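Local coordinates for methylglyoxal reductase (NADPH-dependent) (Candida albicans SC5314, PDB 6KWS), which probably reduces methylglyoxal using NADPH as hydride donor, as a member of the dihydroflavonol-4-reductase branch of the extended short-chain dehydrogenases, at residues A[276-281]-A[288-293]; A[95-100]-A[155-160]. The protein carries 1 engineered substitution. All blocks are in the same frame, centred on the assembly; numbering follows the deposited sequence.

Contact 1 (A[276-281]-A[288-293]); sequences IINDKF and IPVDEP
The amide of N278 meets I288 on a face and P289 in its own plane. Over one face hangs the end of I288, whose CD1 is 4.0 Å from N278 CG, while I288 CG1 comes within 3.7 Å of N278 OD1. In the amide plane lies the carbonyl oxygen of P289, which accepts a hydrogen bond from N278 ND2 at 2.7 Å. The N-H...O angle of 154° makes the bond fairly straight. The donor is tilted 17° from the carbonyl plane. Bond and face contact together should restrict rotation of the N278 amide. V290 lies beside the same amino group, its CG2 4.2 Å from N278 ND2. The F281 ring has I277 O in plane at its edge and meets Y328 with the planes at about 30°.

In the fold, helix 270-280 ends here and the chain doubles back along its last turn before helix 295-303; the CA atoms come closest at N278 and V290, 7.4 Å apart. Q271, earlier on that helix, takes up V290 O through its NE2, so two helix side chains hold successive loop carbonyls.

I288 also crosses I277 at about a right angle. I277 CG2, turned anti to its backbone N, reaches I288 CD1 at 3.6 Å. I221 and L222 of helix 216-222 and V331 of helix 323-337 also touch I277, while P289 turns from the helix to L224 and I230.

Contact 2 (A[95-100]-A[155-160]); sequences ELLLPA and DALLNP
Apolar contact carries the whole meeting of 95-100 with 155-160, and L97 supplies it from the helix side. One branch does the touching: L97 CD1 lies 3.5 Å from L157 CD2 and 3.8 Å from A156 CB. The L97 and L157 side chains cross at about a right angle. In L97, CG anti to the carbonyl carbon (chi1 -75°), with CD1 extended beyond it (chi2 167°), brings that methyl to the turn, whereas the CA-CB bond of L157 does not aim at the helix and only its branched end arrives there. The backbones stay well apart, the nearest CA atoms, those of L97 and A156, being 8.3 Å from each other. W153 and F170 extend the apolar surroundings of L97, and S167 of helix 160-181 touches it as well.

Hydrogen bonding serves each segment separately. N159 is the N-cap of helix 160-181, its OD1 accepting from N162 N, and D155 N bonds to S152 OG. On the other side, helix 92-114 makes a wide pi-type turn at 95-97 and is kinked before P99, a residue without an amide hydrogen; the regular ladder resumes with A100 N to L96 O at 3.2 Å.

Topologically this is the Rossmann domain: helix 92-114 forms the crossover between parallel strands 75-80 and 120-124, and the turn leads into helix 160-181, which contains the NADPH-binding K168. Methyl groups alone meet across the gap, so the contact probably depends on shape and on the exclusion of water, with no directional bond to fix the register of the turn against the helix.

How the contacts relate
Contact 1 and contact 2 are separate sites: their centres are 36 Å apart and their nearest atoms about 25 Å. Along the chain they follow in series, contact 2 being complete before contact 1 begins. They differ in span too, since 54 residues separate the halves of contact 2 and 6 those of contact 1. Contact 2 belongs to the nucleotide-binding part, where the side chains of L97 and K168, an NADPH-binding residue, are about 8 Å apart; no cofactor occupies this chain. Contact 1 is away from the known NADPH-binding residues; its centre lies about 27 Å from the centre of the chain, among later helices consistent with the smaller C-terminal region of extended short-chain dehydrogenases.

Contact 1 (A[276-281]-A[288-293])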
ATOM      1  N   ILE A 276     -17.018  -3.997 -15.698  1.00 38.96           N
ATOM      2  CA  ILE A 276     -16.271  -2.858 -16.231  1.00 35.18           C
ATOM      3  C   ILE A 276     -15.486  -3.268 -17.467  1.00 41.96           C
ATOM      4  O   ILE A 276     -15.469  -2.550 -18.478  1.00 39.90           O
ATOM      5  CB  ILE A 276     -15.339  -2.258 -15.168  1.00 33.04           C
ATOM      6  CG1 ILE A 276     -16.143  -1.594 -14.044  1.00 38.06           C
ATOM      7  CG2 ILE A 276     -14.405  -1.259 -15.813  1.00 31.35           C
ATOM      8  CD1 ILE A 276     -15.281  -0.878 -13.001  1.00 32.05           C
ATOM      9  N   ILE A 277     -14.828  -4.429 -17.408  1.00 39.90           N
ATOM     10  CA  ILE A 277     -13.978  -4.857 -18.511  1.00 40.68           C
ATOM     11  C   ILE A 277     -14.830  -5.181 -19.734  1.00 45.84           C
ATOM     12  O   ILE A 277     -14.547  -4.717 -20.848  1.00 42.13           O
ATOM     13  CB  ILE A 277     -13.099  -6.046 -18.072  1.00 45.66           C
ATOM     14  CG1 ILE A 277     -12.165  -5.605 -16.933  1.00 39.68           C
ATOM     15  CG2 ILE A 277     -12.288  -6.626 -19.252  1.00 36.98           C
ATOM     16  CD1 ILE A 277     -11.310  -6.731 -16.352  1.00 36.67           C
ATOM     17  N   ASN A 278     -15.914  -5.947 -19.533  1.00 47.02           N
ATOM     18  CA  ASN A 278     -16.785  -6.293 -20.653  1.00 46.12           C
ATOM     19  C   ASN A 278     -17.382  -5.050 -21.315  1.00 53.44           C
ATOM     20  O   ASN A 278     -17.608  -5.054 -22.533  1.00 58.81           O
ATOM     21  CB  ASN A 278     -17.874  -7.266 -20.202  1.00 38.33           C
ATOM     22  CG  ASN A 278     -17.429  -8.720 -20.303  1.00 46.93           C
ATOM     23  OD1 ASN A 278     -16.896  -9.129 -21.329  1.00 53.64           O
ATOM     24  ND2 ASN A 278     -17.668  -9.510 -19.257  1.00 42.82           N
ATOM     25  N   ASP A 279     -17.573  -3.957 -20.560  1.00 49.51           N
ATOM     26  CA  ASP A 279     -18.154  -2.747 -21.138  1.00 53.90           C
ATOM     27  C   ASP A 279     -17.131  -1.739 -21.681  1.00 52.37           C
ATOM     28  O   ASP A 279     -17.510  -0.844 -22.445  1.00 48.21           O
ATOM     29  CB  ASP A 279     -19.068  -2.065 -20.112  1.00 48.13           C
ATOM     30  CG  ASP A 279     -20.521  -2.620 -20.158  1.00 78.76           C
ATOM     31  OD1 ASP A 279     -21.228  -2.345 -21.170  1.00 80.98           O
ATOM     32  OD2 ASP A 279     -20.945  -3.348 -19.201  1.00 73.20           O
ATOM     33  N   LYS A 280     -15.847  -1.862 -21.373  1.00 45.84           N
ATOM     34  CA  LYS A 280     -14.899  -0.880 -21.880  1.00 45.03           C
ATOM     35  C   LYS A 280     -13.883  -1.453 -22.860  1.00 46.11           C
ATOM     36  O   LYS A 280     -13.140  -0.687 -23.481  1.00 44.39           O
ATOM     37  CB  LYS A 280     -14.161  -0.198 -20.719  1.00 41.44           C
ATOM     38  CG  LYS A 280     -15.080   0.417 -19.682  1.00 38.70           C
ATOM     39  CD  LYS A 280     -15.702   1.687 -20.173  1.00 42.97           C
ATOM     40  CE  LYS A 280     -17.044   1.923 -19.496  1.00 47.65           C
ATOM     41  NZ  LYS A 280     -17.462   3.348 -19.576  1.00 55.66           N
ATOM     42  N   PHE A 281     -13.826  -2.767 -23.032  1.00 42.29           N
ATOM     43  CA  PHE A 281     -12.838  -3.385 -23.907  1.00 46.04           C
ATOM     44  C   PHE A 281     -13.587  -4.280 -24.882  1.00 52.74           C
ATOM     45  O   PHE A 281     -13.676  -5.509 -24.687  1.00 44.20           O
ATOM     46  CB  PHE A 281     -11.778  -4.136 -23.106  1.00 43.75           C
ATOM     47  CG  PHE A 281     -10.957  -3.244 -22.228  1.00 40.45           C
ATOM     48  CD1 PHE A 281      -9.743  -2.749 -22.661  1.00 37.44           C
ATOM     49  CD2 PHE A 281     -11.415  -2.882 -20.970  1.00 41.54           C
ATOM     50  CE1 PHE A 281      -8.984  -1.919 -21.844  1.00 39.88           C
ATOM     51  CE2 PHE A 281     -10.670  -2.054 -20.158  1.00 41.58           C
ATOM     52  CZ  PHE A 281      -9.447  -1.572 -20.595  1.00 40.91           C
ATOM     53  N   ILE A 288     -13.830 -13.314 -22.235  1.00 58.06           N
ATOM     54  CA  ILE A 288     -13.826 -13.492 -20.786  1.00 57.81           C
ATOM     55  C   ILE A 288     -15.277 -13.681 -20.368  1.00 56.98           C
ATOM     56  O   ILE A 288     -16.198 -13.362 -21.140  1.00 57.50           O
ATOM     57  CB  ILE A 288     -13.153 -12.303 -20.062  1.00 50.07           C
ATOM     58  CG1 ILE A 288     -13.825 -10.993 -20.453  1.00 48.58           C
ATOM     59  CG2 ILE A 288     -11.656 -12.270 -20.354  1.00 47.24           C
ATOM     60  CD1 ILE A 288     -13.755  -9.932 -19.385  1.00 53.03           C
ATOM     61  N   PRO A 289     -15.521 -14.210 -19.170  1.00 56.89           N
ATOM     62  CA  PRO A 289     -16.898 -14.522 -18.776  1.00 49.88           C
ATOM     63  C   PRO A 289     -17.757 -13.277 -18.645  1.00 50.15           C
ATOM     64  O   PRO A 289     -17.295 -12.135 -18.624  1.00 49.86           O
ATOM     65  CB  PRO A 289     -16.733 -15.226 -17.428  1.00 56.57           C
ATOM     66  CG  PRO A 289     -15.340 -15.766 -17.452  1.00 59.11           C
ATOM     67  CD  PRO A 289     -14.552 -14.721 -18.183  1.00 57.08           C
ATOM     68  N   VAL A 290     -19.059 -13.526 -18.569  1.00 54.32           N
ATOM     69  CA  VAL A 290     -20.022 -12.480 -18.294  1.00 54.11           C
ATOM     70  C   VAL A 290     -20.652 -12.609 -16.907  1.00 54.22           C
ATOM     71  O   VAL A 290     -20.941 -11.584 -16.280  1.00 56.22           O
ATOM     72  CB  VAL A 290     -21.109 -12.477 -19.391  1.00 51.58           C
ATOM     73  CG1 VAL A 290     -22.179 -11.420 -19.110  1.00 46.74           C
ATOM     74  CG2 VAL A 290     -20.465 -12.243 -20.743  1.00 51.82           C
ATOM     75  N   ASP A 291     -20.744 -13.830 -16.368  1.00 55.54           N
ATOM     76  CA  ASP A 291     -21.840 -14.348 -15.542  1.00 66.34           C
ATOM     77  C   ASP A 291     -22.996 -13.384 -15.292  1.00 67.32           C
ATOM     78  O   ASP A 291     -23.715 -13.045 -16.237  1.00 68.81           O
ATOM     79  CB  ASP A 291     -21.335 -14.883 -14.201  1.00 75.74           C
ATOM     80  CG  ASP A 291     -22.036 -16.211 -13.794  1.00 89.95           C
ATOM     81  OD1 ASP A 291     -21.896 -16.626 -12.622  1.00 91.78           O
ATOM     82  OD2 ASP A 291     -22.719 -16.840 -14.645  1.00 91.57           O
ATOM     83  N   GLU A 292     -23.224 -12.986 -14.022  1.00 63.96           N
ATOM     84  CA  GLU A 292     -24.462 -12.301 -13.652  1.00 61.05           C
ATOM     85  C   GLU A 292     -24.211 -10.811 -13.450  1.00 56.03           C
ATOM     86  O   GLU A 292     -23.922 -10.380 -12.326  1.00 54.66           O
ATOM     87  CB  GLU A 292     -25.074 -12.919 -12.385  1.00 62.82           C
ATOM     88  CG  GLU A 292     -25.702 -14.341 -12.528  1.00 75.43           C
ATOM     89  CD  GLU A 292     -27.021 -14.397 -13.332  1.00 92.20           C
ATOM     90  OE1 GLU A 292     -28.006 -14.971 -12.806  1.00 93.19           O
ATOM     91  OE2 GLU A 292     -27.075 -13.906 -14.489  1.00 92.30           O
ATOM     92  N   PRO A 293     -24.322  -9.991 -14.500  1.00 57.74           N
ATOM     93  CA  PRO A 293     -24.010  -8.563 -14.353  1.00 54.40           C
ATOM     94  C   PRO A 293     -24.938  -7.904 -13.349  1.00 53.47           C
ATOM     95  O   PRO A 293     -26.118  -8.251 -13.243  1.00 55.27           O
ATOM     96  CB  PRO A 293     -24.226  -7.999 -15.764  1.00 48.17           C
ATOM     97  CG  PRO A 293     -24.137  -9.205 -16.669  1.00 49.93           C
ATOM     98  CD  PRO A 293     -24.737 -10.318 -15.872  1.00 53.29           C
TER

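Contact 2 (A[95-100]-A[155-160])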
ATOM      1  N   GLU A  95       8.156 -16.525   9.844  1.00 54.10           N
ATOM      2  CA  GLU A  95       8.323 -15.955   8.515  1.00 59.55           C
ATOM      3  C   GLU A  95       7.513 -14.682   8.286  1.00 61.36           C
ATOM      4  O   GLU A  95       7.856 -13.906   7.387  1.00 63.61           O
ATOM      5  CB  GLU A  95       7.974 -16.994   7.439  1.00 61.24           C
ATOM      6  CG  GLU A  95       9.060 -18.075   7.252  1.00 69.45           C
ATOM      7  CD  GLU A  95       8.658 -19.179   6.262  1.00 85.91           C
ATOM      8  OE1 GLU A  95       7.769 -19.997   6.597  1.00 84.17           O
ATOM      9  OE2 GLU A  95       9.239 -19.241   5.151  1.00 90.24           O
ATOM     10  N   LEU A  96       6.476 -14.428   9.082  1.00 56.78           N
ATOM     11  CA  LEU A  96       5.627 -13.263   8.865  1.00 51.53           C
ATOM     12  C   LEU A  96       5.505 -12.353  10.079  1.00 54.72           C
ATOM     13  O   LEU A  96       5.720 -11.136   9.955  1.00 52.70           O
ATOM     14  CB  LEU A  96       4.233 -13.709   8.418  1.00 51.35           C
ATOM     15  CG  LEU A  96       4.079 -13.999   6.930  1.00 59.06           C
ATOM     16  CD1 LEU A  96       2.690 -14.581   6.633  1.00 53.62           C
ATOM     17  CD2 LEU A  96       4.327 -12.736   6.134  1.00 52.45           C
ATOM     18  N   LEU A  97       5.151 -12.893  11.253  1.00 54.61           N
ATOM     19  CA  LEU A  97       4.753 -12.034  12.370  1.00 50.17           C
ATOM     20  C   LEU A  97       5.949 -11.387  13.050  1.00 50.39           C
ATOM     21  O   LEU A  97       5.986 -10.162  13.218  1.00 52.58           O
ATOM     22  CB  LEU A  97       3.929 -12.825  13.378  1.00 48.83           C
ATOM     23  CG  LEU A  97       2.514 -13.084  12.876  1.00 53.08           C
ATOM     24  CD1 LEU A  97       1.830 -14.123  13.740  1.00 47.22           C
ATOM     25  CD2 LEU A  97       1.734 -11.776  12.871  1.00 48.70           C
ATOM     26  N   LEU A  98       6.941 -12.185  13.444  1.00 51.48           N
ATOM     27  CA  LEU A  98       8.142 -11.600  14.037  1.00 48.93           C
ATOM     28  C   LEU A  98       8.852 -10.647  13.089  1.00 50.95           C
ATOM     29  O   LEU A  98       9.124  -9.504  13.499  1.00 53.90           O
ATOM     30  CB  LEU A  98       9.063 -12.715  14.539  1.00 53.42           C
ATOM     31  CG  LEU A  98       8.405 -13.501  15.678  1.00 57.88           C
ATOM     32  CD1 LEU A  98       9.221 -14.718  16.004  1.00 56.35           C
ATOM     33  CD2 LEU A  98       8.216 -12.626  16.913  1.00 46.11           C
ATOM     34  N   PRO A  99       9.144 -11.004  11.827  1.00 52.26           N
ATOM     35  CA  PRO A  99       9.779 -10.022  10.921  1.00 51.35           C
ATOM     36  C   PRO A  99       9.014  -8.712  10.783  1.00 53.18           C
ATOM     37  O   PRO A  99       9.637  -7.646  10.704  1.00 55.90           O
ATOM     38  CB  PRO A  99       9.843 -10.766   9.584  1.00 46.87           C
ATOM     39  CG  PRO A  99       9.801 -12.194   9.940  1.00 51.75           C
ATOM     40  CD  PRO A  99       8.944 -12.303  11.160  1.00 49.76           C
ATOM     41  N   ALA A 100       7.681  -8.757  10.747  1.00 48.68           N
ATOM     42  CA  ALA A 100       6.923  -7.512  10.705  1.00 53.09           C
ATOM     43  C   ALA A 100       7.090  -6.723  11.999  1.00 51.31           C
ATOM     44  O   ALA A 100       7.331  -5.509  11.962  1.00 51.34           O
ATOM     45  CB  ALA A 100       5.440  -7.785  10.430  1.00 47.74           C
ATOM     46  N   ASP A 155      -4.555 -16.580  16.826  1.00 39.15           N
ATOM     47  CA  ASP A 155      -5.350 -16.781  15.625  1.00 39.03           C
ATOM     48  C   ASP A 155      -4.609 -16.372  14.361  1.00 39.56           C
ATOM     49  O   ASP A 155      -4.925 -16.875  13.278  1.00 42.26           O
ATOM     50  CB  ASP A 155      -6.660 -16.023  15.768  1.00 39.71           C
ATOM     51  CG  ASP A 155      -7.626 -16.721  16.725  1.00 49.64           C
ATOM     52  OD1 ASP A 155      -7.229 -17.759  17.322  1.00 47.46           O
ATOM     53  OD2 ASP A 155      -8.780 -16.241  16.880  1.00 47.23           O
ATOM     54  N   ALA A 156      -3.617 -15.494  14.473  1.00 38.59           N
ATOM     55  CA  ALA A 156      -2.856 -15.091  13.302  1.00 38.62           C
ATOM     56  C   ALA A 156      -1.982 -16.217  12.744  1.00 41.18           C
ATOM     57  O   ALA A 156      -1.610 -16.152  11.571  1.00 40.86           O
ATOM     58  CB  ALA A 156      -2.010 -13.867  13.644  1.00 39.67           C
ATOM     59  N   LEU A 157      -1.671 -17.254  13.539  1.00 43.18           N
ATOM     60  CA  LEU A 157      -0.909 -18.418  13.079  1.00 41.80           C
ATOM     61  C   LEU A 157      -1.743 -19.470  12.346  1.00 43.44           C
ATOM     62  O   LEU A 157      -1.161 -20.401  11.779  1.00 47.71           O
ATOM     63  CB  LEU A 157      -0.237 -19.119  14.254  1.00 37.09           C
ATOM     64  CG  LEU A 157       0.369 -18.272  15.360  1.00 46.07           C
ATOM     65  CD1 LEU A 157       0.820 -19.195  16.437  1.00 44.57           C
ATOM     66  CD2 LEU A 157       1.538 -17.450  14.854  1.00 49.59           C
ATOM     67  N   LEU A 158      -3.075 -19.368  12.360  1.00 43.26           N
ATOM     68  CA  LEU A 158      -3.923 -20.441  11.837  1.00 44.53           C
ATOM     69  C   LEU A 158      -3.666 -20.706  10.357  1.00 48.25           C
ATOM     70  O   LEU A 158      -3.486 -21.859   9.952  1.00 58.76           O
ATOM     71  CB  LEU A 158      -5.401 -20.121  12.079  1.00 46.10           C
ATOM     72  CG  LEU A 158      -5.788 -20.223  13.567  1.00 47.66           C
ATOM     73  CD1 LEU A 158      -7.251 -19.836  13.824  1.00 34.61           C
ATOM     74  CD2 LEU A 158      -5.456 -21.618  14.127  1.00 30.91           C
ATOM     75  N   ASN A 159      -3.649 -19.667   9.529  1.00 56.15           N
ATOM     76  CA  ASN A 159      -3.569 -19.864   8.087  1.00 53.16           C
ATOM     77  C   ASN A 159      -2.908 -18.644   7.455  1.00 54.48           C
ATOM     78  O   ASN A 159      -2.885 -17.563   8.058  1.00 49.77           O
ATOM     79  CB  ASN A 159      -4.959 -20.123   7.479  1.00 40.12           C
ATOM     80  CG  ASN A 159      -5.940 -18.980   7.716  1.00 47.85           C
ATOM     81  OD1 ASN A 159      -5.636 -17.819   7.442  1.00 54.44           O
ATOM     82  ND2 ASN A 159      -7.130 -19.305   8.218  1.00 47.14           N
ATOM     83  N   PRO A 160      -2.342 -18.795   6.246  1.00 60.95           N
ATOM     84  CA  PRO A 160      -1.635 -17.674   5.588  1.00 54.62           C
ATOM     85  C   PRO A 160      -2.431 -16.378   5.415  1.00 51.17           C
ATOM     86  O   PRO A 160      -1.806 -15.310   5.312  1.00 47.91           O
ATOM     87  CB  PRO A 160      -1.257 -18.270   4.231  1.00 52.53           C
ATOM     88  CG  PRO A 160      -1.062 -19.712   4.514  1.00 60.15           C
ATOM     89  CD  PRO A 160      -2.007 -20.090   5.632  1.00 57.93           C
TER